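Local coordinates for maternal effect protein oskar (Drosophila melanogaster, PDB 5A4A) that induces the fly germline and, through this OSK domain of the SGNH-hydrolase clan, probably binds RNA, at residues A[6-9]-A[10-13]; A[51-55]-A[56-60]; A[156-159]-A[160-164]; A[191-194]-A[195-199]. All blocks are in the same frame, centred on the assembly; numbering follows the deposited sequence.

Contact 1: A[6-9]-A[10-13]. With SO4 (sulfate ion), chain E.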
ATOM      1  N   THR A   6      -9.828  -3.775  22.948  1.00 25.89           N
ATOM      2  CA  THR A   6     -10.431  -2.455  23.082  1.00 31.61           C
ATOM      3  C   THR A   6      -9.953  -1.562  21.950  1.00 34.30           C
ATOM      4  O   THR A   6      -8.992  -0.808  22.087  1.00 49.82           O
ATOM      5  CB  THR A   6     -10.087  -1.796  24.423  1.00 35.06           C
ATOM      6  OG1 THR A   6      -8.773  -1.230  24.350  1.00 34.65           O
ATOM      7  CG2 THR A   6     -10.139  -2.829  25.535  1.00 33.27           C
ATOM      8  N   TYR A   7     -10.631  -1.676  20.821  1.00 24.14           N
ATOM      9  CA  TYR A   7     -10.351  -0.860  19.657  1.00 22.74           C
ATOM     10  C   TYR A   7     -11.701  -0.379  19.160  1.00 17.95           C
ATOM     11  O   TYR A   7     -12.740  -0.837  19.636  1.00 18.91           O
ATOM     12  CB  TYR A   7      -9.638  -1.682  18.580  1.00 26.64           C
ATOM     13  CG  TYR A   7     -10.304  -3.014  18.295  1.00 30.23           C
ATOM     14  CD1 TYR A   7     -11.301  -3.124  17.332  1.00 29.09           C
ATOM     15  CD2 TYR A   7      -9.939  -4.158  18.994  1.00 30.09           C
ATOM     16  CE1 TYR A   7     -11.916  -4.338  17.073  1.00 30.11           C
ATOM     17  CE2 TYR A   7     -10.548  -5.379  18.739  1.00 32.92           C
ATOM     18  CZ  TYR A   7     -11.536  -5.460  17.781  1.00 33.11           C
ATOM     19  OH  TYR A   7     -12.147  -6.667  17.527  1.00 37.02           O
ATOM     20  N   ASN A   8     -11.688   0.557  18.223  1.00 17.21           N
ATOM     21  CA  ASN A   8     -12.925   1.052  17.636  1.00 15.02           C
ATOM     22  C   ASN A   8     -13.622  -0.052  16.826  1.00 15.22           C
ATOM     23  O   ASN A   8     -13.096  -0.508  15.836  1.00 14.76           O
ATOM     24  CB  ASN A   8     -12.595   2.270  16.765  1.00 16.91           C
ATOM     25  CG  ASN A   8     -13.818   2.903  16.155  1.00 16.72           C
ATOM     26  OD1 ASN A   8     -14.945   2.525  16.459  1.00 19.97           O
ATOM     27  ND2 ASN A   8     -13.601   3.867  15.276  1.00 17.98           N
ATOM     28  N   ASP A   9     -14.811  -0.475  17.260  1.00 18.55           N
ATOM     29  CA  ASP A   9     -15.560  -1.533  16.555  1.00 21.95           C
ATOM     30  C   ASP A   9     -15.822  -1.192  15.082  1.00 21.48           C
ATOM     31  O   ASP A   9     -15.922  -2.084  14.223  1.00 19.38           O
ATOM     32  CB  ASP A   9     -16.887  -1.806  17.273  1.00 23.19           C
ATOM     33  CG  ASP A   9     -17.684  -2.925  16.630  1.00 30.20           C
ATOM     34  OD1 ASP A   9     -17.269  -4.089  16.764  1.00 31.92           O
ATOM     35  OD2 ASP A   9     -18.728  -2.644  16.008  1.00 30.81           O
ATOM     36  N   SER A  10     -15.915   0.101  14.789  1.00 16.47           N
ATOM     37  CA  SER A  10     -16.161   0.559  13.424  1.00 20.19           C
ATOM     38  C   SER A  10     -15.059   0.140  12.455  1.00 18.26           C
ATOM     39  O   SER A  10     -15.274   0.107  11.243  1.00 17.48           O
ATOM     40  CB  SER A  10     -16.322   2.077  13.390  1.00 22.56           C
ATOM     41  OG  SER A  10     -17.438   2.479  14.158  1.00 24.58           O
ATOM     42  N   LEU A  11     -13.877  -0.165  12.982  1.00 15.22           N
ATOM     43  CA  LEU A  11     -12.760  -0.572  12.131  1.00 17.29           C
ATOM     44  C   LEU A  11     -12.979  -1.961  11.520  1.00 19.53           C
ATOM     45  O   LEU A  11     -12.352  -2.318  10.525  1.00 17.24           O
ATOM     46  CB  LEU A  11     -11.446  -0.538  12.921  1.00 18.04           C
ATOM     47  CG  LEU A  11     -10.929   0.846  13.343  1.00 23.50           C
ATOM     48  CD1 LEU A  11      -9.746   0.707  14.291  1.00 26.14           C
ATOM     49  CD2 LEU A  11     -10.542   1.687  12.123  1.00 23.36           C
ATOM     50  N   LEU A  12     -13.891  -2.734  12.100  1.00 17.61           N
ATOM     51  CA  LEU A  12     -14.105  -4.112  11.661  1.00 16.12           C
ATOM     52  C   LEU A  12     -14.860  -4.178  10.345  1.00 21.87           C
ATOM     53  O   LEU A  12     -14.829  -5.194   9.646  1.00 20.96           O
ATOM     54  CB  LEU A  12     -14.865  -4.894  12.739  1.00 19.54           C
ATOM     55  CG  LEU A  12     -14.064  -5.301  13.978  1.00 24.74           C
ATOM     56  CD1 LEU A  12     -15.001  -5.647  15.112  1.00 28.64           C
ATOM     57  CD2 LEU A  12     -13.172  -6.483  13.679  1.00 32.86           C
ATOM     58  N   THR A  13     -15.548  -3.097  10.010  1.00 18.28           N
ATOM     59  CA  THR A  13     -16.405  -3.091   8.834  1.00 17.39           C
ATOM     60  C   THR A  13     -15.948  -2.037   7.851  1.00 15.30           C
ATOM     61  O   THR A  13     -15.740  -0.884   8.221  1.00 19.89           O
ATOM     62  CB  THR A  13     -17.862  -2.803   9.221  1.00 23.20           C
ATOM     63  OG1 THR A  13     -18.327  -3.838  10.096  1.00 22.86           O
ATOM     64  CG2 THR A  13     -18.750  -2.758   7.976  1.00 22.01           C
TER
HETATM   65  S   SO4 E1610     -14.753   5.565  12.345  1.00 17.84           S
HETATM   66  O1  SO4 E1610     -14.106   6.872  12.327  1.00 19.64           O
HETATM   67  O2  SO4 E1610     -15.403   5.360  13.640  1.00 18.35           O
HETATM   68  O3  SO4 E1610     -15.745   5.503  11.275  1.00 18.20           O
HETATM   69  O4  SO4 E1610     -13.770   4.517  12.155  1.00 18.65           O
HETATM   70  O   HOH W   1     -18.015  -3.114  12.909  1.00 24.03           O
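D9 and L12 meet twice, by backbone and by side chain. L12 N donates to D9 O at 3.0 Å, and the leucine then swings one methyl back over the aspartate: CD1 lies 3.2 Å from D9 OD1, a tight carbon-to-oxygen approach, with the two side chains crossing at about a right angle. D9 turns its carboxylate that way because CG stands opposite the backbone N (chi1 -178°), beside the carbonyl carbon. The same L12 methyl sits at the edge of the Y7 ring, in its plane, 3.9 Å from CE1, so that leucine and tyrosine form a small apolar contact at the surface.

S10 N donates to N8 OD1 at 3.1 Å, closing an Asx turn at the start of the short 3-10 segment D9 to L11. Asparagine suits the position, since its oxygen receives this N-H while ND2 donates to a sulfate oxygen, O2, at 2.9 Å and to E49. The sulfate probably comes from the crystallisation liquor, yet R46 and H48 hold it too, consistent with a surface able to take an anion such as an RNA phosphate. S10 is small enough for its CB to come within 3.4 Å of the same sulfate O2. L11 N donates to N8 O at 3.0 Å, the i to i+3 bond of the 3-10 turn, and R46 also binds the carbonyls of S10 and T13. A water at 2.7 Å donates to D9 O and bonds to T13 OG1.

Contact 2: A[51-55]-A[56-60]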
ATOM      1  N   VAL A  51      -4.927   9.181  13.145  1.00 11.55           N
ATOM      2  CA  VAL A  51      -4.122   8.882  11.977  1.00 13.09           C
ATOM      3  C   VAL A  51      -5.058   8.732  10.784  1.00 14.42           C
ATOM      4  O   VAL A  51      -6.088   8.066  10.867  1.00 11.68           O
ATOM      5  CB  VAL A  51      -3.283   7.608  12.200  1.00 16.91           C
ATOM      6  CG1 VAL A  51      -2.628   7.145  10.900  1.00 16.24           C
ATOM      7  CG2 VAL A  51      -2.227   7.867  13.279  1.00 14.59           C
ATOM      8  N   LEU A  52      -4.711   9.390   9.687  1.00 11.60           N
ATOM      9  CA  LEU A  52      -5.581   9.449   8.529  1.00  8.74           C
ATOM     10  C   LEU A  52      -5.713   8.054   7.936  1.00 11.98           C
ATOM     11  O   LEU A  52      -4.715   7.354   7.748  1.00 11.94           O
ATOM     12  CB  LEU A  52      -4.950  10.342   7.473  1.00 13.44           C
ATOM     13  CG  LEU A  52      -5.845  11.183   6.581  1.00 21.31           C
ATOM     14  CD1 LEU A  52      -6.682  12.126   7.450  1.00 16.29           C
ATOM     15  CD2 LEU A  52      -4.976  11.965   5.629  1.00 19.72           C
ATOM     16  N   GLN A  53      -6.942   7.658   7.631  1.00 10.84           N
ATOM     17  CA  GLN A  53      -7.159   6.362   6.997  1.00  9.88           C
ATOM     18  C   GLN A  53      -8.522   6.313   6.335  1.00 11.09           C
ATOM     19  O   GLN A  53      -9.398   7.121   6.638  1.00 11.37           O
ATOM     20  CB  GLN A  53      -7.037   5.242   8.028  1.00 10.60           C
ATOM     21  CG  GLN A  53      -7.982   5.382   9.227  1.00 10.48           C
ATOM     22  CD  GLN A  53      -7.496   4.582  10.421  1.00 13.35           C
ATOM     23  OE1 GLN A  53      -7.821   3.397  10.566  1.00 16.61           O
ATOM     24  NE2 GLN A  53      -6.688   5.218  11.270  1.00 13.60           N
ATOM     25  N   SER A  54      -8.688   5.352   5.432  1.00  8.82           N
ATOM     26  CA  SER A  54      -9.953   5.118   4.757  1.00 10.31           C
ATOM     27  C   SER A  54      -9.954   3.639   4.455  1.00 14.73           C
ATOM     28  O   SER A  54      -9.168   3.193   3.637  1.00 14.80           O
ATOM     29  CB  SER A  54     -10.021   5.889   3.440  1.00 13.05           C
ATOM     30  OG  SER A  54     -11.256   5.667   2.783  1.00 16.02           O
ATOM     31  N   GLY A  55     -10.803   2.883   5.138  1.00 16.38           N
ATOM     32  CA  GLY A  55     -10.800   1.437   4.991  1.00 14.86           C
ATOM     33  C   GLY A  55      -9.455   0.845   5.379  1.00 14.85           C
ATOM     34  O   GLY A  55      -8.919   1.147   6.449  1.00 15.47           O
ATOM     35  N   LEU A  56      -8.911  -0.003   4.506  1.00 11.22           N
ATOM     36  CA  LEU A  56      -7.634  -0.658   4.766  1.00 10.45           C
ATOM     37  C   LEU A  56      -6.431   0.162   4.283  1.00 13.83           C
ATOM     38  O   LEU A  56      -5.300  -0.324   4.294  1.00 13.02           O
ATOM     39  CB  LEU A  56      -7.623  -2.063   4.135  1.00  9.49           C
ATOM     40  CG  LEU A  56      -8.798  -2.953   4.549  1.00 12.42           C
ATOM     41  CD1 LEU A  56      -8.751  -4.288   3.796  1.00 13.12           C
ATOM     42  CD2 LEU A  56      -8.804  -3.199   6.048  1.00 15.79           C
ATOM     43  N   CYS A  57      -6.669   1.402   3.863  1.00 11.61           N
ATOM     44  CA  CYS A  57      -5.581   2.337   3.579  1.00  7.89           C
ATOM     45  C   CYS A  57      -5.343   3.233   4.781  1.00  9.48           C
ATOM     46  O   CYS A  57      -6.197   4.038   5.123  1.00 13.11           O
ATOM     47  CB  CYS A  57      -5.907   3.209   2.357  1.00  7.87           C
ATOM     48  SG  CYS A  57      -5.839   2.270   0.800  1.00 11.96           S
ATOM     49  N   VAL A  58      -4.180   3.090   5.413  1.00  8.96           N
ATOM     50  CA  VAL A  58      -3.875   3.792   6.661  1.00 12.62           C
ATOM     51  C   VAL A  58      -2.505   4.466   6.579  1.00 13.02           C
ATOM     52  O   VAL A  58      -1.521   3.825   6.204  1.00  9.30           O
ATOM     53  CB  VAL A  58      -3.843   2.787   7.848  1.00 10.65           C
ATOM     54  CG1 VAL A  58      -3.593   3.515   9.182  1.00 12.32           C
ATOM     55  CG2 VAL A  58      -5.140   1.946   7.907  1.00  9.98           C
ATOM     56  N   SER A  59      -2.429   5.748   6.940  1.00 10.04           N
ATOM     57  CA  SER A  59      -1.138   6.417   7.018  1.00  7.74           C
ATOM     58  C   SER A  59      -0.205   5.674   7.977  1.00 11.06           C
ATOM     59  O   SER A  59      -0.586   5.354   9.103  1.00 12.67           O
ATOM     60  CB  SER A  59      -1.302   7.867   7.496  1.00  7.94           C
ATOM     61  OG  SER A  59      -0.028   8.490   7.599  1.00 11.20           O
ATOM     62  N   GLY A  60       1.012   5.390   7.521  1.00 11.77           N
ATOM     63  CA  GLY A  60       1.987   4.705   8.353  1.00 11.43           C
ATOM     64  C   GLY A  60       1.803   3.200   8.473  1.00 11.15           C
ATOM     65  O   GLY A  60       2.439   2.570   9.326  1.00 14.00           O
TER
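Residues 51-55 and 56-60 run antiparallel and are joined by a type II' beta turn from S54 to C57, with Q53 and V58 as the non-hydrogen-bonded pair and S54 and C57 as the hydrogen-bonded one. This tight two-residue beta hairpin is part of the mixed sheet, strand 56-58 pairing in parallel with strand 25-29. S54 N donates to C57 O at 2.8 Å and S59 N to L52 O at 2.9 Å, while C57 N closes the turn on S54 O at 3.1 Å. Glycine belongs at position 55: its positive phi of 60° is that of the first corner of a II' turn, where a beta carbon would crowd L56 N.

On one face Q53 and V58 lie side by side and point the same way, V58 CG2 resting 3.8 Å from Q53 CB. With CG between backbone N and carbonyl carbon (chi1 57°), the aliphatic part of Q53 runs along the valine before its amide goes on to V51. On the other face C57 packs against M33 and L34 of helix 31-40, and S54 OG, buried, is satisfied by R44 O. At the turn L56 touches R69 and L70 of helix 63-71. At the open end of the hairpin V51 CG1 sits 3.7 Å from S59 CB, while S59 OG bonds to D31 and G182 N. Q53 NE2 turns back to V51 O (2.9 Å, 177°), with the acceptor in the plane of the Q53 amide and the donor above the V51 carbonyl plane.

Contact 3: A[156-159]-A[160-164]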
ATOM      1  N   ASP A 156       3.039  -4.746 -11.693  1.00 13.09           N
ATOM      2  CA  ASP A 156       4.216  -3.887 -11.645  1.00 16.48           C
ATOM      3  C   ASP A 156       3.814  -2.427 -11.888  1.00 13.03           C
ATOM      4  O   ASP A 156       3.635  -2.003 -13.036  1.00 13.02           O
ATOM      5  CB  ASP A 156       5.256  -4.388 -12.663  1.00 15.76           C
ATOM      6  CG  ASP A 156       6.392  -3.394 -12.913  1.00 18.49           C
ATOM      7  OD1 ASP A 156       6.670  -2.518 -12.063  1.00 16.75           O
ATOM      8  OD2 ASP A 156       7.018  -3.500 -13.984  1.00 18.51           O
ATOM      9  N   ILE A 157       3.663  -1.662 -10.807  1.00 12.89           N
ATOM     10  CA  ILE A 157       3.425  -0.222 -10.935  1.00 11.62           C
ATOM     11  C   ILE A 157       4.720   0.590 -10.928  1.00 12.35           C
ATOM     12  O   ILE A 157       4.723   1.770 -11.296  1.00 13.67           O
ATOM     13  CB  ILE A 157       2.474   0.344  -9.833  1.00 10.93           C
ATOM     14  CG1 ILE A 157       3.075   0.170  -8.433  1.00  9.55           C
ATOM     15  CG2 ILE A 157       1.091  -0.306  -9.924  1.00 13.24           C
ATOM     16  CD1 ILE A 157       2.381   1.040  -7.350  1.00 10.60           C
ATOM     17  N   HIS A 158       5.803  -0.031 -10.465  1.00 12.25           N
ATOM     18  CA  HIS A 158       7.105   0.630 -10.394  1.00 12.40           C
ATOM     19  C   HIS A 158       7.551   1.156 -11.763  1.00 14.18           C
ATOM     20  O   HIS A 158       7.989   2.294 -11.887  1.00 13.28           O
ATOM     21  CB  HIS A 158       8.162  -0.329  -9.827  1.00 12.85           C
ATOM     22  CG  HIS A 158       9.486   0.319  -9.568  1.00 12.31           C
ATOM     23  ND1 HIS A 158      10.502   0.342 -10.505  1.00 16.27           N
ATOM     24  CD2 HIS A 158       9.970   0.964  -8.478  1.00 11.53           C
ATOM     25  CE1 HIS A 158      11.543   0.979 -10.006  1.00 14.48           C
ATOM     26  NE2 HIS A 158      11.250   1.367  -8.776  1.00 13.94           N
ATOM     27  N   SER A 159       7.412   0.328 -12.796  1.00 13.00           N
ATOM     28  CA  SER A 159       7.917   0.669 -14.129  1.00 17.73           C
ATOM     29  C   SER A 159       7.313   1.931 -14.746  1.00 16.44           C
ATOM     30  O   SER A 159       7.998   2.664 -15.464  1.00 16.53           O
ATOM     31  CB  SER A 159       7.752  -0.519 -15.086  1.00 17.46           C
ATOM     32  OG  SER A 159       8.589  -1.593 -14.689  1.00 18.97           O
ATOM     33  N   CYS A 160       6.044   2.202 -14.458  1.00 16.22           N
ATOM     34  CA  CYS A 160       5.385   3.353 -15.068  1.00 19.60           C
ATOM     35  C   CYS A 160       5.885   4.687 -14.512  1.00 21.53           C
ATOM     36  O   CYS A 160       5.603   5.735 -15.080  1.00 21.00           O
ATOM     37  CB  CYS A 160       3.857   3.253 -14.960  1.00 21.42           C
ATOM     38  SG  CYS A 160       3.118   3.714 -13.360  1.00 18.45           S
ATOM     39  N   LEU A 161       6.639   4.642 -13.417  1.00 18.37           N
ATOM     40  CA  LEU A 161       7.120   5.863 -12.773  1.00 18.72           C
ATOM     41  C   LEU A 161       8.634   6.059 -12.933  1.00 21.22           C
ATOM     42  O   LEU A 161       9.220   6.954 -12.329  1.00 24.37           O
ATOM     43  CB  LEU A 161       6.713   5.882 -11.292  1.00 13.23           C
ATOM     44  CG  LEU A 161       5.205   5.968 -11.016  1.00 18.40           C
ATOM     45  CD1 LEU A 161       4.897   5.829  -9.539  1.00 18.90           C
ATOM     46  CD2 LEU A 161       4.615   7.276 -11.529  1.00 19.38           C
ATOM     47  N   ILE A 162       9.263   5.216 -13.744  1.00 20.25           N
ATOM     48  CA  ILE A 162      10.672   5.393 -14.079  1.00 20.34           C
ATOM     49  C   ILE A 162      10.842   5.525 -15.587  1.00 26.63           C
ATOM     50  O   ILE A 162      10.008   5.046 -16.362  1.00 23.98           O
ATOM     51  CB  ILE A 162      11.548   4.239 -13.549  1.00 31.04           C
ATOM     52  CG1 ILE A 162      11.034   2.899 -14.077  1.00 38.25           C
ATOM     53  CG2 ILE A 162      11.589   4.258 -12.015  1.00 24.88           C
ATOM     54  CD1 ILE A 162      11.919   1.721 -13.729  1.00 42.81           C
ATOM     55  N   ASN A 163      11.916   6.188 -16.004  1.00 24.85           N
ATOM     56  CA  ASN A 163      12.151   6.414 -17.421  1.00 31.80           C
ATOM     57  C   ASN A 163      12.996   5.319 -18.054  1.00 32.83           C
ATOM     58  O   ASN A 163      13.367   4.350 -17.398  1.00 30.78           O
ATOM     59  CB  ASN A 163      12.805   7.778 -17.656  1.00 37.35           C
ATOM     60  CG  ASN A 163      14.272   7.807 -17.253  1.00 42.88           C
ATOM     61  OD1 ASN A 163      14.742   6.973 -16.475  1.00 41.97           O
ATOM     62  ND2 ASN A 163      15.002   8.784 -17.775  1.00 55.32           N
ATOM     63  N   GLU A 164      13.311   5.513 -19.329  1.00 35.89           N
ATOM     64  CA  GLU A 164      14.143   4.604 -20.110  1.00 44.39           C
ATOM     65  C   GLU A 164      15.465   4.224 -19.422  1.00 53.30           C
ATOM     66  O   GLU A 164      16.011   3.151 -19.678  1.00 60.09           O
ATOM     67  CB  GLU A 164      14.377   5.224 -21.493  1.00 41.10           C
TER
HETATM   68  O   HOH W   2       4.243   0.038 -14.393  1.00 24.01           O
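I162 CD1 approaches the H158 ring obliquely, 3.8 Å from both ND1 and CE1, and the two side chains cross at about a right angle. Being branched, isoleucine can bring a second methyl to the ring, its CG2 also lying 3.8 Å from H158 CE1. I162 CG1, lodged between backbone N and carbonyl carbon (chi1 56°), comes 3.3 Å from S159 O. An alanine in place of I162 would probably leave the imidazole without this support and freer to turn, though it also rests on P124, I138 and N142.

L161 N to H158 O, at 3.1 Å, is the firm bond of a short 3-10 turn in the loop after strand 154-155; I162 N to S159 O and C160 N to I157 O are weak. The turn is started by an Asx motif in which D156 OD1 accepts from S159 N at 3.0 Å. Serine at 159 lets the aspartate use its second oxygen as well, OG donating to the syn lone pair of OD2 at 2.6 Å. N121 positions the aspartate, giving its ND2 to OD1 and receiving I157 N and H158 N at its own OD1.

Contact 4: A[191-194]-A[195-199]. With SO4 (sulfate ion), chain B.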
ATOM      1  N   ASN A 191       1.707  13.066  -8.549  1.00 13.03           N
ATOM      2  CA  ASN A 191       0.868  14.179  -8.992  1.00 15.01           C
ATOM      3  C   ASN A 191      -0.276  13.655  -9.858  1.00 12.48           C
ATOM      4  O   ASN A 191      -0.489  12.446  -9.918  1.00 13.36           O
ATOM      5  CB  ASN A 191       1.685  15.287  -9.676  1.00 16.73           C
ATOM      6  CG  ASN A 191       2.263  14.872 -11.019  1.00 14.60           C
ATOM      7  OD1 ASN A 191       1.979  13.800 -11.541  1.00 15.94           O
ATOM      8  ND2 ASN A 191       3.084  15.738 -11.587  1.00 15.75           N
ATOM      9  N   LYS A 192      -1.021  14.546 -10.510  1.00 14.80           N
ATOM     10  CA  LYS A 192      -2.170  14.096 -11.295  1.00 15.24           C
ATOM     11  C   LYS A 192      -1.781  13.081 -12.373  1.00 16.80           C
ATOM     12  O   LYS A 192      -2.444  12.064 -12.554  1.00 15.54           O
ATOM     13  CB  LYS A 192      -2.929  15.276 -11.917  1.00 21.30           C
ATOM     14  CG  LYS A 192      -4.141  14.829 -12.736  1.00 27.33           C
ATOM     15  CD  LYS A 192      -5.094  15.982 -13.030  1.00 40.97           C
ATOM     16  CE  LYS A 192      -6.550  15.613 -12.727  1.00 48.19           C
ATOM     17  NZ  LYS A 192      -7.088  16.396 -11.574  1.00 47.84           N
ATOM     18  N   ILE A 193      -0.695  13.369 -13.081  1.00 14.14           N
ATOM     19  CA  ILE A 193      -0.197  12.473 -14.127  1.00 16.21           C
ATOM     20  C   ILE A 193       0.250  11.130 -13.529  1.00 17.12           C
ATOM     21  O   ILE A 193      -0.080  10.055 -14.049  1.00 14.47           O
ATOM     22  CB  ILE A 193       0.969  13.129 -14.890  1.00 16.47           C
ATOM     23  CG1 ILE A 193       0.501  14.421 -15.564  1.00 24.97           C
ATOM     24  CG2 ILE A 193       1.570  12.163 -15.897  1.00 21.63           C
ATOM     25  CD1 ILE A 193       1.642  15.315 -16.037  1.00 32.86           C
ATOM     26  N   GLY A 194       1.004  11.204 -12.437  1.00 13.97           N
ATOM     27  CA  GLY A 194       1.481  10.019 -11.746  1.00 12.98           C
ATOM     28  C   GLY A 194       0.361   9.144 -11.229  1.00 15.20           C
ATOM     29  O   GLY A 194       0.380   7.925 -11.434  1.00 13.31           O
ATOM     30  N   ARG A 195      -0.617   9.753 -10.567  1.00 12.42           N
ATOM     31  CA  ARG A 195      -1.760   8.994 -10.063  1.00 11.22           C
ATOM     32  C   ARG A 195      -2.512   8.298 -11.179  1.00 14.97           C
ATOM     33  O   ARG A 195      -2.915   7.156 -11.047  1.00 13.28           O
ATOM     34  CB  ARG A 195      -2.710   9.916  -9.294  1.00 14.40           C
ATOM     35  CG  ARG A 195      -2.139  10.470  -8.015  1.00 13.11           C
ATOM     36  CD  ARG A 195      -3.204  11.183  -7.188  1.00 12.97           C
ATOM     37  NE  ARG A 195      -3.832  12.330  -7.853  1.00 13.66           N
ATOM     38  CZ  ARG A 195      -3.364  13.575  -7.811  1.00 14.92           C
ATOM     39  NH1 ARG A 195      -2.224  13.832  -7.204  1.00 12.35           N
ATOM     40  NH2 ARG A 195      -4.020  14.563  -8.404  1.00 15.52           N
ATOM     41  N   GLN A 196      -2.718   8.992 -12.285  1.00 12.92           N
ATOM     42  CA  GLN A 196      -3.454   8.367 -13.375  1.00 18.37           C
ATOM     43  C   GLN A 196      -2.664   7.229 -14.015  1.00 15.88           C
ATOM     44  O   GLN A 196      -3.248   6.214 -14.363  1.00 15.03           O
ATOM     45  CB  GLN A 196      -3.946   9.377 -14.422  1.00 25.34           C
ATOM     46  CG  GLN A 196      -5.175   8.876 -15.206  1.00 32.90           C
ATOM     47  CD  GLN A 196      -6.361   8.482 -14.309  1.00 36.30           C
ATOM     48  OE1 GLN A 196      -6.998   7.450 -14.526  1.00 23.68           O
ATOM     49  NE2 GLN A 196      -6.669   9.318 -13.312  1.00 38.05           N
ATOM     50  N   ARG A 197      -1.345   7.374 -14.136  1.00 14.20           N
ATOM     51  CA  ARG A 197      -0.523   6.274 -14.667  1.00 13.59           C
ATOM     52  C   ARG A 197      -0.622   5.015 -13.805  1.00 15.41           C
ATOM     53  O   ARG A 197      -0.774   3.914 -14.335  1.00 13.93           O
ATOM     54  CB  ARG A 197       0.941   6.691 -14.846  1.00 14.46           C
ATOM     55  CG  ARG A 197       1.177   7.594 -16.061  1.00 19.99           C
ATOM     56  CD  ARG A 197       2.598   8.168 -16.077  1.00 23.99           C
ATOM     57  NE  ARG A 197       3.608   7.187 -16.453  1.00 27.20           N
ATOM     58  CZ  ARG A 197       3.940   6.911 -17.710  1.00 31.58           C
ATOM     59  NH1 ARG A 197       3.329   7.525 -18.709  1.00 33.14           N
ATOM     60  NH2 ARG A 197       4.868   6.006 -17.973  1.00 32.47           N
ATOM     61  N   VAL A 198      -0.535   5.186 -12.487  1.00 12.91           N
ATOM     62  CA  VAL A 198      -0.593   4.046 -11.557  1.00 14.35           C
ATOM     63  C   VAL A 198      -1.968   3.393 -11.607  1.00 15.03           C
ATOM     64  O   VAL A 198      -2.080   2.174 -11.718  1.00 10.62           O
ATOM     65  CB  VAL A 198      -0.278   4.462 -10.111  1.00 12.88           C
ATOM     66  CG1 VAL A 198      -0.642   3.343  -9.124  1.00 13.32           C
ATOM     67  CG2 VAL A 198       1.195   4.855  -9.982  1.00 16.62           C
ATOM     68  N   LEU A 199      -3.006   4.216 -11.539  1.00 12.08           N
ATOM     69  CA  LEU A 199      -4.378   3.725 -11.569  1.00 14.41           C
ATOM     70  C   LEU A 199      -4.641   2.933 -12.852  1.00 16.21           C
ATOM     71  O   LEU A 199      -5.226   1.854 -12.816  1.00 13.21           O
ATOM     72  CB  LEU A 199      -5.373   4.887 -11.417  1.00 15.00           C
ATOM     73  CG  LEU A 199      -6.857   4.499 -11.419  1.00 20.82           C
ATOM     74  CD1 LEU A 199      -7.176   3.542 -10.277  1.00 17.32           C
ATOM     75  CD2 LEU A 199      -7.764   5.745 -11.355  1.00 18.28           C
TER
HETATM   76  S   SO4 B1607      -1.504  17.483  -8.320  1.00 17.87           S
HETATM   77  O1  SO4 B1607      -1.110  18.808  -7.855  1.00 20.41           O
HETATM   78  O2  SO4 B1607      -2.935  17.288  -8.139  1.00 17.56           O
HETATM   79  O3  SO4 B1607      -1.197  17.350  -9.743  1.00 18.04           O
HETATM   80  O4  SO4 B1607      -0.781  16.495  -7.531  1.00 18.68           O
HETATM   81  O   HOH W   3      -6.873  14.335  -9.300  1.00 23.21           O
HETATM   82  O   HOH W   4      -5.239  11.750 -12.039  1.00 37.88           O
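R195 leaves the helix with CG opposite its carbonyl carbon (chi1 -67°), and a bend at chi3 (-61°) folds the guanidinium back over the first turn. One face of the flat group then lies on the N191-K192 peptide, with N191 C and K192 N each about 3.3 Å from its plane, while its edge meets a sulfate, probably from the crystallisation liquor. R195 NH2 donates to sulfate O2 at 2.9 Å, almost straight, and NH1 to O4 at 3.0 Å. K192 N supplies a third grip, to O3 at 2.9 Å, and Q174 a fourth from outside.

This is the N-terminus of helix 192-204, whose first N-H groups lack backbone acceptors within the helix and would probably draw an anion. N191 is the N-cap: its side chain, set by chi1 of 69°, lets OD1 accept from G194 N at 2.9 Å, and a short polar amide suits that task. R195 NE makes a salt bridge with E40 of helix 31-40. A methionine in place of R195 would probably leave E40 without this cationic partner and the sulfate without two of its donors.

K192, exposed, bends its chain so that NZ shares a water with R195 NH2, which bridges the two like charges 4.8 Å apart. Further along, I193 and R197 lie side by side, CG2 to CD at 4.1 Å, and V198 N donates to G194 O in the regular i to i+4 pattern, V198 CG2 lying near the same oxygen.

Overall arrangement
The four contacts come in chain order and pair up in two groups. Contacts 1 and 2 lie about 13 Å apart between centres and touch where L11 packs on Q53, joining the N-terminal turn to the hairpin 53-58 on the same side of the chain's centre. Contacts 3 and 4, about 12 Å apart between centres, touch where R197 NE probably bonds to C160 O and where L161 and I157 pack on V198, linking the loop after strand 154-155 to helix 192-204. Contacts 1 and 3 are farthest apart, about 37 Å between centres, on opposite sides of the chain's centre. The sulfates of contacts 1 and 4, whose centres are about 32 Å apart, are consistent with two separate places able to hold an anion.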